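Cytochrome c552 (Thermochromatium tepidum, PDB 5ZE8) carries five covalently bound c-type hemes and, as a low-potential multiheme cytochrome of a purple sulfur bacterium, probably transfers electrons. Local coordinates at residues G394-V398 with S431-I435; K145-G149 with D230-N234; L321-L325 with Q337-P343. One frame throughout, in Å; residues are numbered along the deposited sequence.

Interaction 1 of 3, residues G394-V398 with S431-I435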
loop_
_atom_site.group_PDB
_atom_site.type_symbol
_atom_site.label_atom_id
_atom_site.label_comp_id
_atom_site.label_asym_id
_atom_site.label_seq_id
_atom_site.Cartn_x
_atom_site.Cartn_y
_atom_site.Cartn_z
ATOM N N GLY A 394 -14.194 41.291 -1.048
ATOM C CA GLY A 394 -12.821 41.341 -1.492
ATOM C C GLY A 394 -12.238 40.104 -2.134
ATOM O O GLY A 394 -11.089 40.092 -2.547
ATOM N N VAL A 395 -13.033 39.065 -2.211
ATOM C CA VAL A 395 -12.475 37.753 -2.686
ATOM C C VAL A 395 -12.305 37.813 -4.195
ATOM O O VAL A 395 -13.303 38.050 -4.897
ATOM C CB VAL A 395 -13.381 36.562 -2.309
ATOM C CG1 VAL A 395 -12.828 35.276 -2.905
ATOM C CG2 VAL A 395 -13.533 36.441 -0.785
ATOM N N ALA A 396 -11.062 37.603 -4.640
ATOM C CA ALA A 396 -10.661 37.532 -6.016
ATOM C C ALA A 396 -10.382 36.083 -6.465
ATOM O O ALA A 396 -10.494 35.786 -7.650
ATOM C CB ALA A 396 -9.474 38.448 -6.242
ATOM N N LEU A 397 -10.035 35.178 -5.529
ATOM C CA LEU A 397 -9.625 33.806 -5.905
ATOM C C LEU A 397 -10.081 32.865 -4.802
ATOM O O LEU A 397 -9.875 33.188 -3.653
ATOM C CB LEU A 397 -8.139 33.752 -5.934
ATOM C CG LEU A 397 -7.512 32.419 -6.269
ATOM C CD1 LEU A 397 -8.018 31.989 -7.666
ATOM C CD2 LEU A 397 -6.006 32.578 -6.252
ATOM N N VAL A 398 -10.627 31.705 -5.172
ATOM C CA VAL A 398 -10.904 30.613 -4.204
ATOM C C VAL A 398 -10.042 29.441 -4.714
ATOM O O VAL A 398 -10.061 29.121 -5.911
ATOM C CB VAL A 398 -12.372 30.254 -4.160
ATOM C CG1 VAL A 398 -12.645 29.141 -3.212
ATOM C CG2 VAL A 398 -13.238 31.429 -3.674
ATOM N N SER A 431 -7.440 23.054 -7.375
ATOM C CA SER A 431 -8.434 23.675 -8.239
ATOM C C SER A 431 -8.543 25.131 -7.834
ATOM O O SER A 431 -8.694 25.413 -6.649
ATOM C CB SER A 431 -9.742 22.988 -8.157
ATOM O OG SER A 431 -10.665 23.406 -9.158
ATOM N N GLU A 432 -8.507 26.017 -8.837
ATOM C CA GLU A 432 -8.609 27.498 -8.627
ATOM C C GLU A 432 -9.808 28.026 -9.364
ATOM O O GLU A 432 -10.052 27.608 -10.518
ATOM C CB GLU A 432 -7.398 28.234 -9.171
ATOM C CG GLU A 432 -6.162 28.184 -8.232
ATOM C CD GLU A 432 -5.037 29.084 -8.683
ATOM O OE1 GLU A 432 -4.968 29.353 -9.934
ATOM O OE2 GLU A 432 -4.174 29.453 -7.853
ATOM N N LYS A 433 -10.569 28.880 -8.720
ATOM C CA LYS A 433 -11.592 29.653 -9.418
ATOM C C LYS A 433 -11.402 31.162 -9.201
ATOM O O LYS A 433 -11.399 31.600 -8.059
ATOM C CB LYS A 433 -12.990 29.162 -9.035
ATOM C CG LYS A 433 -13.297 27.765 -9.533
ATOM C CD LYS A 433 -13.374 27.703 -11.071
ATOM C CE LYS A 433 -13.737 26.316 -11.598
ATOM N NZ LYS A 433 -12.812 25.255 -11.089
ATOM N N PRO A 434 -11.130 31.940 -10.284
ATOM C CA PRO A 434 -11.336 33.402 -10.095
ATOM C C PRO A 434 -12.720 33.933 -9.929
ATOM O O PRO A 434 -13.639 33.470 -10.574
ATOM C CB PRO A 434 -10.608 33.971 -11.321
ATOM C CG PRO A 434 -9.314 33.278 -11.174
ATOM C CD PRO A 434 -9.781 31.812 -10.919
ATOM N N ILE A 435 -12.844 34.928 -9.053
ATOM C CA ILE A 435 -14.132 35.507 -8.661
ATOM C C ILE A 435 -14.142 36.936 -9.207
ATOM O O ILE A 435 -13.227 37.730 -8.951
ATOM C CB ILE A 435 -14.250 35.602 -7.139
ATOM C CG1 ILE A 435 -14.063 34.216 -6.518
ATOM C CG2 ILE A 435 -15.587 36.196 -6.707
ATOM C CD1 ILE A 435 -14.993 33.122 -7.000
ATOM O OXT ILE A 435 -15.104 37.263 -9.887
#
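An antiparallel strand pair joins residues 394-398 to residues 431-435, the C-terminal end of the chain, at the edge of a beta domain; a classic beta bulge, formed by Ala396 and Leu397 opposite Tyr328, lies on the other side of the first strand. Leu397 and Pro434 form a non-hydrogen-bonded pair, whereas Val398 and Lys433 are hydrogen-bonded in both directions. Val398 N donates to Lys433 O at 3.0 Å, and Lys433 N returns a bond to Val398 O at 2.9 Å that is almost straight, 174° at the hydrogen. Beyond them, Ile435 N reaches Ala396 O at 2.9 Å; this donor sits 52° out of the carbonyl plane, although its N-H points almost straight at the oxygen. Side chains of alternate residues then sort to two faces. On one, Leu397 CD1 lies against the ring of Pro434, 3.7 Å from its CD, the two side chains running alongside each other, while Glu432 turns its carboxylate to a salt bridge with Arg399. On the other, Ile435 is the meeting point, backed by Ile298 of strand 297-306. Its CG1, placed anti to the carbonyl carbon (chi1 -57°), packs against two valines on one side of it: CG1 of Val395 is 4.0 Å from Ile435 CG1, and CG2 of Val398 is 4.1 Å from that same carbon.

Interaction 2 of 3, residues K145-G149 with D230-N234. With HEC (heme c), chain C.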
loop_
_atom_site.group_PDB
_atom_site.type_symbol
_atom_site.label_atom_id
_atom_site.label_comp_id
_atom_site.label_asym_id
_atom_site.label_seq_id
_atom_site.Cartn_x
_atom_site.Cartn_y
_atom_site.Cartn_z
ATOM N N LYS A 145 -8.574 -18.576 13.267
ATOM C CA LYS A 145 -7.196 -18.044 13.492
ATOM C C LYS A 145 -6.808 -17.257 12.246
ATOM O O LYS A 145 -7.041 -17.704 11.172
ATOM C CB LYS A 145 -6.189 -19.153 13.819
ATOM C CG LYS A 145 -6.479 -19.871 15.162
ATOM C CD LYS A 145 -7.040 -18.980 16.271
ATOM C CE LYS A 145 -7.054 -19.701 17.609
ATOM N NZ LYS A 145 -7.829 -20.973 17.568
ATOM N N LEU A 146 -6.309 -16.068 12.428
ATOM C CA LEU A 146 -5.855 -15.231 11.255
ATOM C C LEU A 146 -4.461 -15.673 10.857
ATOM O O LEU A 146 -3.629 -15.836 11.695
ATOM C CB LEU A 146 -5.920 -13.727 11.554
ATOM C CG LEU A 146 -7.326 -13.122 11.713
ATOM C CD1 LEU A 146 -7.416 -11.674 11.326
ATOM C CD2 LEU A 146 -8.315 -13.833 10.852
ATOM N N ARG A 147 -4.265 -15.893 9.583
ATOM C CA ARG A 147 -3.053 -16.398 8.988
ATOM C C ARG A 147 -2.641 -15.255 8.032
ATOM O O ARG A 147 -3.278 -15.060 7.012
ATOM C CB ARG A 147 -3.335 -17.626 8.130
ATOM C CG ARG A 147 -4.011 -18.809 8.776
ATOM C CD ARG A 147 -4.174 -19.872 7.706
ATOM N NE ARG A 147 -5.290 -19.664 6.748
ATOM C CZ ARG A 147 -5.998 -20.673 6.224
ATOM N NH1 ARG A 147 -5.706 -21.950 6.545
ATOM N NH2 ARG A 147 -7.045 -20.475 5.437
ATOM N N TYR A 148 -1.528 -14.582 8.301
ATOM C CA TYR A 148 -1.150 -13.425 7.451
ATOM C C TYR A 148 -0.020 -13.747 6.516
ATOM O O TYR A 148 0.827 -14.611 6.762
ATOM C CB TYR A 148 -0.655 -12.332 8.403
ATOM C CG TYR A 148 -1.699 -11.699 9.295
ATOM C CD1 TYR A 148 -2.857 -11.179 8.804
ATOM C CD2 TYR A 148 -1.451 -11.551 10.610
ATOM C CE1 TYR A 148 -3.767 -10.549 9.618
ATOM C CE2 TYR A 148 -2.385 -10.961 11.444
ATOM C CZ TYR A 148 -3.529 -10.473 10.931
ATOM O OH TYR A 148 -4.432 -9.818 11.746
ATOM N N GLY A 149 -0.022 -13.069 5.389
ATOM C CA GLY A 149 1.086 -13.067 4.479
ATOM C C GLY A 149 1.376 -14.423 3.946
ATOM O O GLY A 149 0.433 -15.104 3.530
ATOM N N ASP A 230 -5.232 -8.123 2.461
ATOM C CA ASP A 230 -6.726 -8.249 2.745
ATOM C C ASP A 230 -7.035 -7.508 4.026
ATOM O O ASP A 230 -7.850 -6.544 4.034
ATOM C CB ASP A 230 -7.148 -9.714 2.768
ATOM C CG ASP A 230 -8.545 -9.934 3.165
ATOM O OD1 ASP A 230 -9.312 -9.028 3.270
ATOM O OD2 ASP A 230 -8.861 -11.084 3.537
ATOM N N GLN A 231 -6.351 -7.880 5.104
ATOM C CA GLN A 231 -6.769 -7.363 6.433
ATOM C C GLN A 231 -5.635 -7.544 7.404
ATOM O O GLN A 231 -4.830 -8.438 7.214
ATOM C CB GLN A 231 -8.051 -8.053 6.913
ATOM C CG GLN A 231 -8.727 -7.384 8.086
ATOM C CD GLN A 231 -10.203 -7.744 8.348
ATOM O OE1 GLN A 231 -11.006 -7.968 7.431
ATOM N NE2 GLN A 231 -10.561 -7.744 9.623
ATOM N N ARG A 232 -5.529 -6.631 8.371
ATOM C CA ARG A 232 -4.755 -6.934 9.547
ATOM C C ARG A 232 -5.444 -6.356 10.701
ATOM O O ARG A 232 -5.875 -5.192 10.625
ATOM C CB ARG A 232 -3.336 -6.342 9.384
ATOM C CG ARG A 232 -2.598 -6.288 10.727
ATOM C CD ARG A 232 -1.150 -5.883 10.637
ATOM N NE ARG A 232 -0.560 -5.774 11.984
ATOM C CZ ARG A 232 0.144 -4.726 12.433
ATOM N NH1 ARG A 232 0.611 -4.790 13.660
ATOM N NH2 ARG A 232 0.341 -3.621 11.712
ATOM N N ASP A 233 -5.568 -7.157 11.787
ATOM C CA ASP A 233 -6.305 -6.732 12.979
ATOM C C ASP A 233 -5.355 -6.556 14.122
ATOM O O ASP A 233 -4.237 -7.093 14.143
ATOM C CB ASP A 233 -7.298 -7.775 13.407
ATOM C CG ASP A 233 -8.470 -7.946 12.469
ATOM O OD1 ASP A 233 -8.685 -7.214 11.504
ATOM O OD2 ASP A 233 -9.262 -8.911 12.758
ATOM N N ASN A 234 -5.796 -5.722 15.057
ATOM C CA ASN A 234 -5.092 -5.609 16.319
ATOM C C ASN A 234 -5.462 -6.823 17.184
ATOM O O ASN A 234 -6.213 -7.717 16.758
ATOM C CB ASN A 234 -5.306 -4.215 16.928
ATOM C CG ASN A 234 -6.579 -4.089 17.737
ATOM O OD1 ASN A 234 -7.371 -5.018 17.829
ATOM N ND2 ASN A 234 -6.765 -2.928 18.333
HETATM FE FE HEC C . 2.828 -3.583 7.910
HETATM C CHA HEC C . 2.685 -0.837 5.829
HETATM C CHB HEC C . 4.383 -1.678 10.253
HETATM C CHC HEC C . 2.690 -6.125 10.082
HETATM C CHD HEC C . 1.269 -5.487 5.587
HETATM N NA HEC C . 3.399 -1.708 8.087
HETATM C C1A HEC C . 3.271 -0.694 7.085
HETATM C C2A HEC C . 3.641 0.592 7.613
HETATM C C3A HEC C . 4.086 0.377 8.849
HETATM C C4A HEC C . 3.921 -1.014 9.132
HETATM C CMA HEC C . 4.587 1.383 9.835
HETATM C CAA HEC C . 3.703 1.871 6.866
HETATM C CBA HEC C . 5.024 1.871 6.048
HETATM C CGA HEC C . 5.299 3.046 5.165
HETATM O O1A HEC C . 6.404 3.204 4.524
HETATM O O2A HEC C . 4.434 3.965 4.989
HETATM N NB HEC C . 3.524 -3.844 9.809
HETATM C C1B HEC C . 4.181 -2.988 10.560
HETATM C C2B HEC C . 4.599 -3.644 11.759
HETATM C C3B HEC C . 4.095 -4.901 11.813
HETATM C C4B HEC C . 3.361 -5.009 10.519
HETATM C CMB HEC C . 5.406 -2.960 12.813
HETATM C CAB HEC C . 4.158 -5.953 12.834
HETATM C CBB HEC C . 3.926 -5.554 14.173
HETATM N NC HEC C . 2.104 -5.427 7.855
HETATM C C1C HEC C . 2.059 -6.387 8.894
HETATM C C2C HEC C . 1.406 -7.583 8.493
HETATM C C3C HEC C . 1.053 -7.424 7.173
HETATM C C4C HEC C . 1.511 -6.082 6.808
HETATM C CMC HEC C . 1.244 -8.799 9.330
HETATM C CAC HEC C . 0.360 -8.368 6.276
HETATM C CBC HEC C . -0.882 -8.862 6.762
HETATM N ND HEC C . 2.195 -3.259 6.093
HETATM C C1D HEC C . 1.608 -4.142 5.244
HETATM C C2D HEC C . 1.237 -3.536 3.991
HETATM C C3D HEC C . 1.561 -2.248 4.077
HETATM C C4D HEC C . 2.167 -2.069 5.402
HETATM C CMD HEC C . 0.539 -4.236 2.875
HETATM C CAD HEC C . 1.397 -1.171 2.995
HETATM C CBD HEC C . 0.098 -0.509 3.312
HETATM C CGD HEC C . -0.233 0.667 2.391
HETATM O O1D HEC C . 0.369 0.893 1.377
HETATM O O2D HEC C . -1.149 1.487 2.740
#
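Tyr148 sets its ring obliquely against the backbone of Gln231 and Arg232, its CE1 3.4 Å from Gln231 O, and carries its hydroxyl on to the next peptide. There Asp233 N donates to Tyr148 OH at 2.9 Å along a nearly straight line, 177° at the hydrogen. The same ring also touches a heme c, obliquely, with Tyr148 CD1 3.7 Å from HEC CBC. One aromatic side chain thus bridges the loop 145-149, the short strand 232-233 and the cofactor; Tyr148, Gln231 and Arg232 all belong to the pocket of this heme. Arg232 reaches the porphyrin by another path: with CG anti to the backbone N (chi1 164°) and the chain extended as far as NE, its guanidinium lies nearly parallel to the macrocycle, over CHC and the adjoining pyrrole. Its NH2 is 3.5 Å from HEC C4B and its NH1 3.4 Å from HEC CBB. Farther from the heme, Gln231 NE2 gives a straight bond of 2.7 Å to Asp233 OD1; the carboxylate oxygen lies in the plane of the Gln231 amide and accepts through its syn lone pair. Asp233 OD2 is 3.6 Å from Leu146 CD1, a van der Waals contact of methyl and carboxylate oxygen. The bond from Gln231 probably fixes the carboxylate's rotation, and a positive guanidinium on the macrocycle would be expected to stabilise the reduced heme, tending to raise its potential.

Interaction 3 of 3, residues L321-L325 with Q337-P343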
loop_
_atom_site.group_PDB
_atom_site.type_symbol
_atom_site.label_atom_id
_atom_site.label_comp_id
_atom_site.label_asym_id
_atom_site.label_seq_id
_atom_site.Cartn_x
_atom_site.Cartn_y
_atom_site.Cartn_z
ATOM N N LEU A 321 -5.972 12.058 4.351
ATOM C CA LEU A 321 -5.996 13.250 3.488
ATOM C C LEU A 321 -6.630 14.398 4.201
ATOM O O LEU A 321 -7.415 14.231 5.176
ATOM C CB LEU A 321 -6.871 13.029 2.271
ATOM C CG LEU A 321 -7.071 11.650 1.683
ATOM C CD1 LEU A 321 -8.117 11.611 0.571
ATOM C CD2 LEU A 321 -5.736 11.136 1.211
ATOM N N TYR A 322 -6.356 15.593 3.691
ATOM C CA TYR A 322 -7.123 16.740 4.168
ATOM C C TYR A 322 -7.262 17.750 3.066
ATOM O O TYR A 322 -6.385 17.812 2.234
ATOM C CB TYR A 322 -6.524 17.370 5.408
ATOM C CG TYR A 322 -5.140 17.939 5.384
ATOM C CD1 TYR A 322 -4.890 19.202 4.882
ATOM C CD2 TYR A 322 -4.026 17.229 5.832
ATOM C CE1 TYR A 322 -3.604 19.731 4.871
ATOM C CE2 TYR A 322 -2.749 17.764 5.879
ATOM C CZ TYR A 322 -2.535 19.017 5.344
ATOM O OH TYR A 322 -1.269 19.540 5.333
ATOM N N LEU A 323 -8.389 18.503 3.124
ATOM C CA LEU A 323 -8.733 19.534 2.176
ATOM C C LEU A 323 -8.410 20.886 2.804
ATOM O O LEU A 323 -8.816 21.141 3.893
ATOM C CB LEU A 323 -10.200 19.496 1.844
ATOM C CG LEU A 323 -10.759 20.755 1.187
ATOM C CD1 LEU A 323 -10.182 20.883 -0.259
ATOM C CD2 LEU A 323 -12.223 20.651 1.125
ATOM N N LYS A 324 -7.674 21.727 2.101
ATOM C CA LYS A 324 -7.552 23.149 2.439
ATOM C C LYS A 324 -8.258 23.966 1.363
ATOM O O LYS A 324 -7.905 23.871 0.227
ATOM C CB LYS A 324 -6.122 23.542 2.488
ATOM C CG LYS A 324 -5.348 22.873 3.570
ATOM C CD LYS A 324 -5.643 23.462 4.963
ATOM C CE LYS A 324 -5.039 24.842 5.213
ATOM N NZ LYS A 324 -3.585 24.867 5.097
ATOM N N LEU A 325 -9.184 24.795 1.772
ATOM C CA LEU A 325 -9.918 25.673 0.899
ATOM C C LEU A 325 -9.724 27.093 1.418
ATOM O O LEU A 325 -9.983 27.392 2.581
ATOM C CB LEU A 325 -11.412 25.378 0.828
ATOM C CG LEU A 325 -12.338 26.090 -0.150
ATOM C CD1 LEU A 325 -11.879 25.681 -1.561
ATOM C CD2 LEU A 325 -13.796 25.723 0.089
ATOM N N GLN A 337 -10.491 30.838 5.375
ATOM C CA GLN A 337 -9.937 29.489 5.212
ATOM C C GLN A 337 -10.839 28.529 5.907
ATOM O O GLN A 337 -11.357 28.813 7.000
ATOM C CB GLN A 337 -8.622 29.359 5.920
ATOM C CG GLN A 337 -7.478 29.899 5.187
ATOM C CD GLN A 337 -6.137 29.723 5.881
ATOM O OE1 GLN A 337 -5.206 30.448 5.556
ATOM N NE2 GLN A 337 -5.996 28.701 6.745
ATOM N N ASN A 338 -10.969 27.327 5.403
ATOM C CA ASN A 338 -11.865 26.350 6.036
ATOM C C ASN A 338 -11.299 25.911 7.378
ATOM O O ASN A 338 -12.085 25.527 8.296
ATOM C CB ASN A 338 -12.086 25.084 5.137
ATOM C CG ASN A 338 -10.825 24.277 4.914
ATOM O OD1 ASN A 338 -9.765 24.822 4.534
ATOM N ND2 ASN A 338 -10.913 22.918 5.165
ATOM N N ALA A 339 -9.998 25.885 7.472
ATOM C CA ALA A 339 -9.280 25.338 8.569
ATOM C C ALA A 339 -8.126 26.217 8.725
ATOM O O ALA A 339 -7.294 26.392 7.801
ATOM C CB ALA A 339 -8.827 23.903 8.298
ATOM N N ALA A 340 -8.084 26.824 9.914
ATOM C CA ALA A 340 -7.039 27.743 10.248
ATOM C C ALA A 340 -5.721 27.034 10.223
ATOM O O ALA A 340 -4.825 27.493 9.525
ATOM C CB ALA A 340 -7.275 28.404 11.591
ATOM N N ASP A 341 -5.630 25.931 10.975
ATOM C CA ASP A 341 -4.478 25.028 10.979
ATOM C C ASP A 341 -4.929 23.660 10.335
ATOM O O ASP A 341 -5.301 23.620 9.151
ATOM C CB ASP A 341 -3.967 24.776 12.416
ATOM C CG ASP A 341 -3.738 26.041 13.230
ATOM O OD1 ASP A 341 -4.436 27.058 12.993
ATOM O OD2 ASP A 341 -2.886 26.001 14.161
ATOM N N HIS A 342 -4.803 22.564 11.079
ATOM C CA HIS A 342 -5.038 21.188 10.502
ATOM C C HIS A 342 -6.525 20.911 10.573
ATOM O O HIS A 342 -7.129 21.067 11.666
ATOM C CB HIS A 342 -4.264 20.148 11.264
ATOM C CG HIS A 342 -4.109 18.843 10.545
ATOM N ND1 HIS A 342 -5.140 17.944 10.413
ATOM C CD2 HIS A 342 -3.022 18.266 9.979
ATOM C CE1 HIS A 342 -4.708 16.878 9.760
ATOM N NE2 HIS A 342 -3.434 17.060 9.450
ATOM N N PRO A 343 -7.132 20.461 9.476
ATOM C CA PRO A 343 -8.517 20.146 9.453
ATOM C C PRO A 343 -8.954 19.132 10.460
ATOM O O PRO A 343 -10.088 19.170 10.861
ATOM C CB PRO A 343 -8.773 19.694 7.999
ATOM C CG PRO A 343 -7.699 20.451 7.251
ATOM C CD PRO A 343 -6.540 20.342 8.122
HETATM O O HOH W 1 -3.498 27.131 6.861
#
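The rings of Tyr322 and His342 meet obliquely, their planes at 54° and their centroids 4.7 Å apart; His342 NE2 is 3.7 Å from both CD2 and CE2 of Tyr322. At the tyrosine edge, in its plane, lies CG of Lys324; Pro343 CD comes obliquely to the ring, 3.8 Å from Tyr322 CD1, while its CG packs on Tyr322 CB. The histidine is itself the N-cap of helix 343-346, its ND1 accepting a bond from Ser344 N, so the same ring caps the start of that helix. Farther along strand 320-328, the Asn338 amide bonds to the strand much as a peptide would. Its CG lies between the backbone N and the carbonyl carbon (chi1 64°), which turns the amide back to the strand: ND2 donates to Leu323 O at 3.0 Å, and OD1 accepts from Leu325 N at 2.8 Å, with that donor well above the carbonyl plane. Asn338 N completes the set with a 3.0 Å bond to Leu325 O. Lys324, bent at three successive torsions, folds its amine toward the loop, where a water accepts from both Lys324 NZ and Gln337 NE2 and donates to Ala340 O. Gln337 NE2 also bonds Ala339 O at 2.9 Å. With Asp347 as a further acceptor for ND2, the Asn338 amide is held at both ends, and the turn after strand 334-337 continues the strand's hydrogen bonding through a side chain.

From the N terminus, interaction 2 comes first: it closes an 80-residue span between residues 145-149 and 230-234, within the heme-bearing part of the chain. Interaction 3 follows; it closes the hairpin of strands 320-328 and 334-337 just past its second strand, where the chain leads into helix 343-346. Interaction 1 is last, bringing the C terminus back to residues 394-398, on strand 397-405. The three are in series, none crossing or enclosing another. Interactions 1 and 3 share one sheet and touch where Val398 CG1 packs on Leu325 CD1, 3.9 Å apart. Interaction 2 stands apart, its centre about 47 Å from that of interaction 1, across the chain's centre.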